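Local structure of histidine acid phosphatase (Bifidobacterium longum subsp. infantis, 6RXD) at residues A[357-362]-A[406-411]; A[398-403]-A[438-443]. The protein is a phytase of the MINPP type that releases phosphate from inositol polyphosphates and probably also from 2,3-bisphosphoglycerate. All blocks are in the same frame, centred on the assembly; numbering follows the deposited sequence.

Helix 400-410 is common to both contacts. Its first turn enters interaction 2 and its last turn enters interaction 1, and the two centres lie about 13 Å apart. Along the chain the segments alternate in the order 357-362, 398-403, 406-411, 438-443, so the helix is held from two directions by a loop that precedes it and a turn that follows it. Lys357 NZ and Glu401 OE1 join the contacts by a salt bridge of 2.9 Å, and Ala407 packs on Val439. Strand 391-398 of the mixed sheet leads into this helix, which puts interaction 2 at the end of the sheet and interaction 1 farther along, at the C-terminal end of the helix.

Interaction 1. Residues A[357-362]-A[406-411]; sequences KGPSYA and FAALLG
Pro359 meets Ala408 through a ring whose C-gamma exo pucker tips CG toward the alanine methyl, on the ring side opposite Pro359 C, with phi held at -60° by the ring. Gly358 arrives in a more extended conformation, and its trans peptide to Pro359 continues roughly in the plane of the pyrrolidine. Ala408 CB therefore rests over a nearly flat surface instead of against an edge. It sits nearer the nitrogen side, 4.0 Å from Pro359 N, with Pro359 CG at 4.1 Å and Pro359 CD at 4.2 Å. Behind the ring nitrogen, Gly358 C lies 4.3 Å from Ala408 CB. A single methyl thus carries the helix side of the contact, and the nearest CA atoms, those of Pro359 and Ala408, are 5.5 Å apart. The small alanine permits this approach.

No hydrogen bond crosses between the segments. The contact is a small, buried van der Waals patch whose position is set by backbone shape on one side and by helix geometry on the other. Within the helix, Leu410 CD1 lies 3.6 Å above the plane of the Phe406 ring, toward its rim. The helix ends just beyond Ala408 in a Schellman motif, where Gly411, with a positive phi of 71°, is the C-prime residue and its N makes a weak 3.3 Å bond to Ala408 O.

The loop partner is itself fixed, since Pro359 O accepts a hydrogen bond from Gln418 NE2 and Ser360 pairs through its backbone with Ala419. Phe406, Leu409 and Leu410 pack on helix 372-386. The contact accordingly joins the loop leaving helix 339-357 to the end of helix 400-410, with helices 206-220 and 222-232 beside the loop at Lys357, Ser360 and Tyr361.

Interaction 2. Residues A[398-403]-A[438-443]; sequences AHAETM and SVTPMA
Ala400, in the first turn of helix 400-410, faces Thr440 at the point where the chain leaves helix 436-439, and their CA atoms are 6.3 Å apart. Thr440 OG1, set anti to the backbone N by a chi1 of 179°, makes the approach: it comes within 3.7 Å of Ala400 CB and 3.8 Å of Ala400 CA. One turn further on, Met403 brings its CB to the same hydroxyl, 4.1 Å from Thr440 OG1. Met403 CG, anti to the backbone N (chi1 -179°), lies 3.9 Å from Val439 O, an oxygen whose hydrogen bond comes from Tyr472 OH; the bends at chi2 and chi3 then fold the sulfur and CE back.

His399 is the N-cap residue of helix 400-410. Its O accepts from both Thr402 N and Met403 N, and His399 N donates a hydrogen bond to Thr402 OG1 (3.3 Å). His399, Ala400 and Glu401 match the HAE tripeptide characteristic of MINPP phosphatases, and Arg44, from strand 34-44, touches Ala400 and Thr440.

The chemistry is lopsided: a hydroxyl meets aliphatic carbon, no hydrogen bond spans the segments, and Thr440 OG1 is buried without a partner in the model. Between these two segments, cohesion is then chiefly van der Waals packing, leaving that oxygen at a probable energetic cost.

Interaction 1. Residues A[357-362]-A[406-411]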
ATOM      1  N   LYS A 357      -5.942   7.880  -7.698  1.00 12.00           N
ATOM      2  CA  LYS A 357      -6.105   7.541  -6.283  0.97 10.48           C
ATOM      3  C   LYS A 357      -5.477   8.529  -5.299  1.00 11.75           C
ATOM      4  O   LYS A 357      -5.764   8.475  -4.100  1.00 12.99           O
ATOM      5  CB  LYS A 357      -5.523   6.138  -6.038  0.93 10.83           C
ATOM      6  CG  LYS A 357      -6.197   5.073  -6.913  0.93 17.15           C
ATOM      7  CD  LYS A 357      -5.456   3.739  -6.946  0.84 19.45           C
ATOM      8  CE  LYS A 357      -6.171   2.747  -7.865  1.00 25.84           C
ATOM      9  NZ  LYS A 357      -5.497   1.408  -7.899  0.78 33.11           N
ATOM     10  N   GLY A 358      -4.630   9.418  -5.799  1.00 12.86           N
ATOM     11  CA  GLY A 358      -3.907  10.342  -4.943  1.00 12.34           C
ATOM     12  C   GLY A 358      -4.441  11.756  -5.071  1.00 12.47           C
ATOM     13  O   GLY A 358      -5.618  11.951  -5.377  1.00 14.56           O
ATOM     14  N   PRO A 359      -3.577  12.755  -4.851  1.00  9.97           N
ATOM     15  CA  PRO A 359      -4.019  14.156  -4.919  1.00 10.43           C
ATOM     16  C   PRO A 359      -4.576  14.509  -6.303  1.00 11.46           C
ATOM     17  O   PRO A 359      -5.486  15.347  -6.418  1.00 15.20           O
ATOM     18  CB  PRO A 359      -2.732  14.940  -4.655  1.00 14.34           C
ATOM     19  CG  PRO A 359      -1.893  14.013  -3.837  1.00 11.51           C
ATOM     20  CD  PRO A 359      -2.173  12.638  -4.410  1.00 10.35           C
ATOM     21  N   SER A 360      -4.020  13.873  -7.337  1.00 11.13           N
ATOM     22  CA  SER A 360      -4.469  14.079  -8.717  1.00 12.64           C
ATOM     23  C   SER A 360      -4.410  15.560  -9.092  1.00 12.50           C
ATOM     24  O   SER A 360      -3.559  16.296  -8.592  1.00 12.88           O
ATOM     25  CB  SER A 360      -5.871  13.495  -8.916  1.00 13.51           C
ATOM     26  OG  SER A 360      -6.180  13.356 -10.305  1.00 12.43           O
ATOM     27  N   TYR A 361      -5.302  15.996  -9.975  1.00 12.83           N
ATOM     28  CA  TYR A 361      -5.191  17.332 -10.564  1.00 13.69           C
ATOM     29  C   TYR A 361      -5.897  18.433  -9.770  1.00 15.13           C
ATOM     30  O   TYR A 361      -6.876  18.179  -9.067  1.00 13.63           O
ATOM     31  CB  TYR A 361      -5.663  17.316 -12.034  1.00 14.43           C
ATOM     32  CG  TYR A 361      -7.167  17.150 -12.237  1.00 15.81           C
ATOM     33  CD1 TYR A 361      -8.006  18.253 -12.282  1.00 17.31           C
ATOM     34  CD2 TYR A 361      -7.733  15.894 -12.405  1.00 16.23           C
ATOM     35  CE1 TYR A 361      -9.371  18.115 -12.491  1.00 16.55           C
ATOM     36  CE2 TYR A 361      -9.098  15.741 -12.599  1.00 14.13           C
ATOM     37  CZ  TYR A 361      -9.910  16.856 -12.644  1.00 18.83           C
ATOM     38  OH  TYR A 361     -11.266  16.712 -12.850  1.00 20.96           O
ATOM     39  N   ALA A 362      -5.392  19.658  -9.895  1.00 13.92           N
ATOM     40  CA  ALA A 362      -5.951  20.803  -9.174  1.00 16.33           C
ATOM     41  C   ALA A 362      -7.350  21.135  -9.682  1.00 17.29           C
ATOM     42  O   ALA A 362      -7.611  21.063 -10.878  1.00 21.06           O
ATOM     43  CB  ALA A 362      -5.042  22.011  -9.312  1.00 17.76           C
ATOM     44  N   PHE A 406      -6.224   8.470   1.834  1.00 13.06           N
ATOM     45  CA  PHE A 406      -6.152   8.852   3.245  1.00 11.98           C
ATOM     46  C   PHE A 406      -5.003   9.835   3.453  1.00 13.54           C
ATOM     47  O   PHE A 406      -5.176  10.880   4.083  1.00 11.51           O
ATOM     48  CB  PHE A 406      -5.977   7.593   4.107  1.00 12.35           C
ATOM     49  CG  PHE A 406      -6.104   7.826   5.597  1.00 12.13           C
ATOM     50  CD1 PHE A 406      -7.212   8.471   6.139  1.00 13.17           C
ATOM     51  CD2 PHE A 406      -5.128   7.345   6.452  1.00 14.69           C
ATOM     52  CE1 PHE A 406      -7.325   8.648   7.527  1.00 12.63           C
ATOM     53  CE2 PHE A 406      -5.233   7.506   7.825  1.00 16.38           C
ATOM     54  CZ  PHE A 406      -6.340   8.162   8.362  1.00 13.29           C
ATOM     55  N   ALA A 407      -3.840   9.517   2.883  1.00 10.20           N
ATOM     56  CA  ALA A 407      -2.675  10.417   2.939  1.00 12.29           C
ATOM     57  C   ALA A 407      -2.953  11.777   2.307  1.00 11.74           C
ATOM     58  O   ALA A 407      -2.534  12.809   2.824  1.00 11.09           O
ATOM     59  CB  ALA A 407      -1.462   9.760   2.264  1.00 11.34           C
ATOM     60  N   ALA A 408      -3.651  11.776   1.173  1.00 10.84           N
ATOM     61  CA  ALA A 408      -3.972  13.017   0.487  1.00 13.08           C
ATOM     62  C   ALA A 408      -4.969  13.843   1.298  1.00 11.54           C
ATOM     63  O   ALA A 408      -4.839  15.074   1.388  1.00 12.85           O
ATOM     64  CB  ALA A 408      -4.509  12.732  -0.923  1.00 15.26           C
ATOM     65  N   LEU A 409      -5.954  13.176   1.900  1.00 10.94           N
ATOM     66  CA  LEU A 409      -6.965  13.887   2.698  1.00  9.30           C
ATOM     67  C   LEU A 409      -6.340  14.486   3.961  1.00 11.40           C
ATOM     68  O   LEU A 409      -6.680  15.605   4.358  1.00 13.94           O
ATOM     69  CB  LEU A 409      -8.104  12.937   3.064  1.00 13.72           C
ATOM     70  CG  LEU A 409      -9.294  13.594   3.763  1.00 14.14           C
ATOM     71  CD1 LEU A 409     -10.002  14.539   2.829  1.00 19.80           C
ATOM     72  CD2 LEU A 409     -10.239  12.474   4.198  1.00 18.61           C
ATOM     73  N   LEU A 410      -5.428  13.744   4.587  1.00 11.12           N
ATOM     74  CA  LEU A 410      -4.724  14.222   5.779  1.00 13.31           C
ATOM     75  C   LEU A 410      -3.641  15.235   5.451  1.00 18.38           C
ATOM     76  O   LEU A 410      -3.177  15.956   6.337  1.00 16.08           O
ATOM     77  CB  LEU A 410      -4.060  13.057   6.523  1.00 10.66           C
ATOM     78  CG  LEU A 410      -4.937  12.236   7.458  1.00 16.47           C
ATOM     79  CD1 LEU A 410      -4.157  11.037   7.979  1.00 21.82           C
ATOM     80  CD2 LEU A 410      -5.389  13.123   8.611  1.00 17.65           C
ATOM     81  N   GLY A 411      -3.205  15.266   4.196  1.00 14.05           N
ATOM     82  CA  GLY A 411      -2.120  16.164   3.819  1.00 12.30           C
ATOM     83  C   GLY A 411      -0.786  15.716   4.385  1.00 12.30           C
ATOM     84  O   GLY A 411       0.040  16.544   4.779  1.00 13.69           O
TER

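Interaction 2. Residues A[398-403]-A[438-443]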
ATOM      1  N   ALA A 398      -5.746  -2.848   5.524  1.00 12.73           N
ATOM      2  CA  ALA A 398      -6.417  -2.494   4.283  1.00 11.37           C
ATOM      3  C   ALA A 398      -5.445  -2.450   3.107  1.00 12.89           C
ATOM      4  O   ALA A 398      -4.601  -3.330   2.968  1.00 13.42           O
ATOM      5  CB  ALA A 398      -7.166  -1.154   4.448  1.00 14.83           C
ATOM      6  N   HIS A 399      -5.548  -1.415   2.279  1.00 12.27           N
ATOM      7  CA  HIS A 399      -4.958  -1.445   0.936  1.00  9.96           C
ATOM      8  C   HIS A 399      -4.299  -0.148   0.505  1.00 11.16           C
ATOM      9  O   HIS A 399      -4.495   0.900   1.121  1.00 12.71           O
ATOM     10  CB  HIS A 399      -6.066  -1.792  -0.064  1.00 14.49           C
ATOM     11  CG  HIS A 399      -6.848  -2.996   0.336  1.00 15.21           C
ATOM     12  ND1 HIS A 399      -6.519  -4.265  -0.085  1.00 14.89           N
ATOM     13  CD2 HIS A 399      -7.902  -3.132   1.177  1.00 15.89           C
ATOM     14  CE1 HIS A 399      -7.349  -5.135   0.470  1.00 18.02           C
ATOM     15  NE2 HIS A 399      -8.195  -4.473   1.238  1.00 16.94           N
ATOM     16  N   ALA A 400      -3.538  -0.204  -0.584  1.00 11.57           N
ATOM     17  CA  ALA A 400      -2.993   1.025  -1.155  1.00  9.85           C
ATOM     18  C   ALA A 400      -4.120   1.962  -1.544  1.00 12.40           C
ATOM     19  O   ALA A 400      -3.983   3.187  -1.462  1.00 12.70           O
ATOM     20  CB  ALA A 400      -2.130   0.711  -2.362  1.00 11.93           C
ATOM     21  N   GLU A 401      -5.238   1.381  -1.975  1.00 12.30           N
ATOM     22  CA  GLU A 401      -6.403   2.164  -2.359  1.00 12.89           C
ATOM     23  C   GLU A 401      -7.044   2.846  -1.161  1.00 13.67           C
ATOM     24  O   GLU A 401      -7.887   3.734  -1.322  1.00 14.01           O
ATOM     25  CB  GLU A 401      -7.437   1.270  -3.062  1.00 13.63           C
ATOM     26  CG  GLU A 401      -7.051   0.857  -4.487  1.00 20.09           C
ATOM     27  CD  GLU A 401      -5.960  -0.213  -4.547  1.00 27.77           C
ATOM     28  OE1 GLU A 401      -5.361  -0.370  -5.628  1.00 33.22           O
ATOM     29  OE2 GLU A 401      -5.701  -0.907  -3.535  1.00 20.07           O
ATOM     30  N   THR A 402      -6.665   2.406   0.036  1.00 11.19           N
ATOM     31  CA  THR A 402      -7.101   3.049   1.274  1.00 10.33           C
ATOM     32  C   THR A 402      -6.098   4.118   1.678  1.00 12.99           C
ATOM     33  O   THR A 402      -6.470   5.236   2.032  1.00 13.04           O
ATOM     34  CB  THR A 402      -7.234   2.000   2.393  1.00 11.01           C
ATOM     35  OG1 THR A 402      -7.895   0.845   1.863  1.00 12.07           O
ATOM     36  CG2 THR A 402      -8.041   2.527   3.566  1.00 11.86           C
ATOM     37  N   MET A 403      -4.817   3.764   1.639  1.00 12.60           N
ATOM     38  CA  MET A 403      -3.763   4.665   2.100  1.00 10.48           C
ATOM     39  C   MET A 403      -3.562   5.902   1.217  1.00  9.96           C
ATOM     40  O   MET A 403      -3.392   7.003   1.735  1.00 11.94           O
ATOM     41  CB  MET A 403      -2.434   3.906   2.256  1.00 11.63           C
ATOM     42  CG  MET A 403      -1.288   4.786   2.768  1.00 12.33           C
ATOM     43  SD  MET A 403      -1.590   5.483   4.421  1.00 14.99           S
ATOM     44  CE  MET A 403      -1.375   4.030   5.444  1.00 15.98           C
ATOM     45  N   SER A 438       7.275   6.267  -1.000  1.00 10.08           N
ATOM     46  CA  SER A 438       7.244   6.933   0.301  0.96 12.49           C
ATOM     47  C   SER A 438       5.821   7.180   0.804  1.00 14.69           C
ATOM     48  O   SER A 438       5.561   7.155   2.018  1.00 15.32           O
ATOM     49  CB  SER A 438       8.088   8.220   0.295  1.00 16.61           C
ATOM     50  OG  SER A 438       7.818   9.016  -0.838  0.66 16.97           O
ATOM     51  N   VAL A 439       4.889   7.385  -0.118  1.00 11.91           N
ATOM     52  CA  VAL A 439       3.500   7.572   0.273  1.00 13.09           C
ATOM     53  C   VAL A 439       2.841   6.263   0.689  1.00 11.66           C
ATOM     54  O   VAL A 439       2.146   6.189   1.717  1.00 13.41           O
ATOM     55  CB  VAL A 439       2.712   8.218  -0.872  1.00  9.66           C
ATOM     56  CG1 VAL A 439       1.202   8.209  -0.583  1.00 10.07           C
ATOM     57  CG2 VAL A 439       3.244   9.633  -1.121  1.00 10.52           C
ATOM     58  N   THR A 440       3.080   5.220  -0.095  1.00 10.92           N
ATOM     59  CA  THR A 440       2.387   3.955   0.117  1.00 10.96           C
ATOM     60  C   THR A 440       3.264   2.736  -0.167  1.00 14.53           C
ATOM     61  O   THR A 440       2.984   1.930  -1.055  1.00 13.34           O
ATOM     62  CB  THR A 440       1.065   3.932  -0.682  1.00 11.58           C
ATOM     63  OG1 THR A 440       0.402   2.677  -0.495  1.00 14.92           O
ATOM     64  CG2 THR A 440       1.310   4.194  -2.185  1.00 14.49           C
ATOM     65  N   PRO A 441       4.343   2.584   0.605  1.00  9.60           N
ATOM     66  CA  PRO A 441       5.142   1.368   0.456  1.00 12.53           C
ATOM     67  C   PRO A 441       4.324   0.181   0.923  1.00 12.01           C
ATOM     68  O   PRO A 441       3.224   0.340   1.464  1.00 11.47           O
ATOM     69  CB  PRO A 441       6.290   1.595   1.434  1.00 12.04           C
ATOM     70  CG  PRO A 441       5.740   2.589   2.467  1.00 12.56           C
ATOM     71  CD  PRO A 441       4.912   3.499   1.613  1.00 12.04           C
ATOM     72  N   MET A 442       4.851  -1.018   0.718  1.00 10.58           N
ATOM     73  CA  MET A 442       4.223  -2.168   1.330  1.00 10.50           C
ATOM     74  C   MET A 442       4.171  -1.965   2.844  1.00 10.36           C
ATOM     75  O   MET A 442       5.114  -1.414   3.446  1.00 11.40           O
ATOM     76  CB  MET A 442       4.979  -3.442   0.947  1.00 10.00           C
ATOM     77  CG  MET A 442       4.849  -3.779  -0.532  1.00 12.29           C
ATOM     78  SD  MET A 442       3.157  -4.267  -0.973  1.00 16.16           S
ATOM     79  CE  MET A 442       3.245  -4.114  -2.764  1.00 14.09           C
ATOM     80  N   ALA A 443       3.062  -2.391   3.448  1.00 12.89           N
ATOM     81  CA  ALA A 443       2.793  -2.231   4.885  1.00 10.34           C
ATOM     82  C   ALA A 443       2.772  -0.780   5.365  1.00 10.84           C
ATOM     83  O   ALA A 443       2.935  -0.513   6.549  1.00 11.89           O
ATOM     84  CB  ALA A 443       3.777  -3.077   5.744  1.00  9.99           C
TER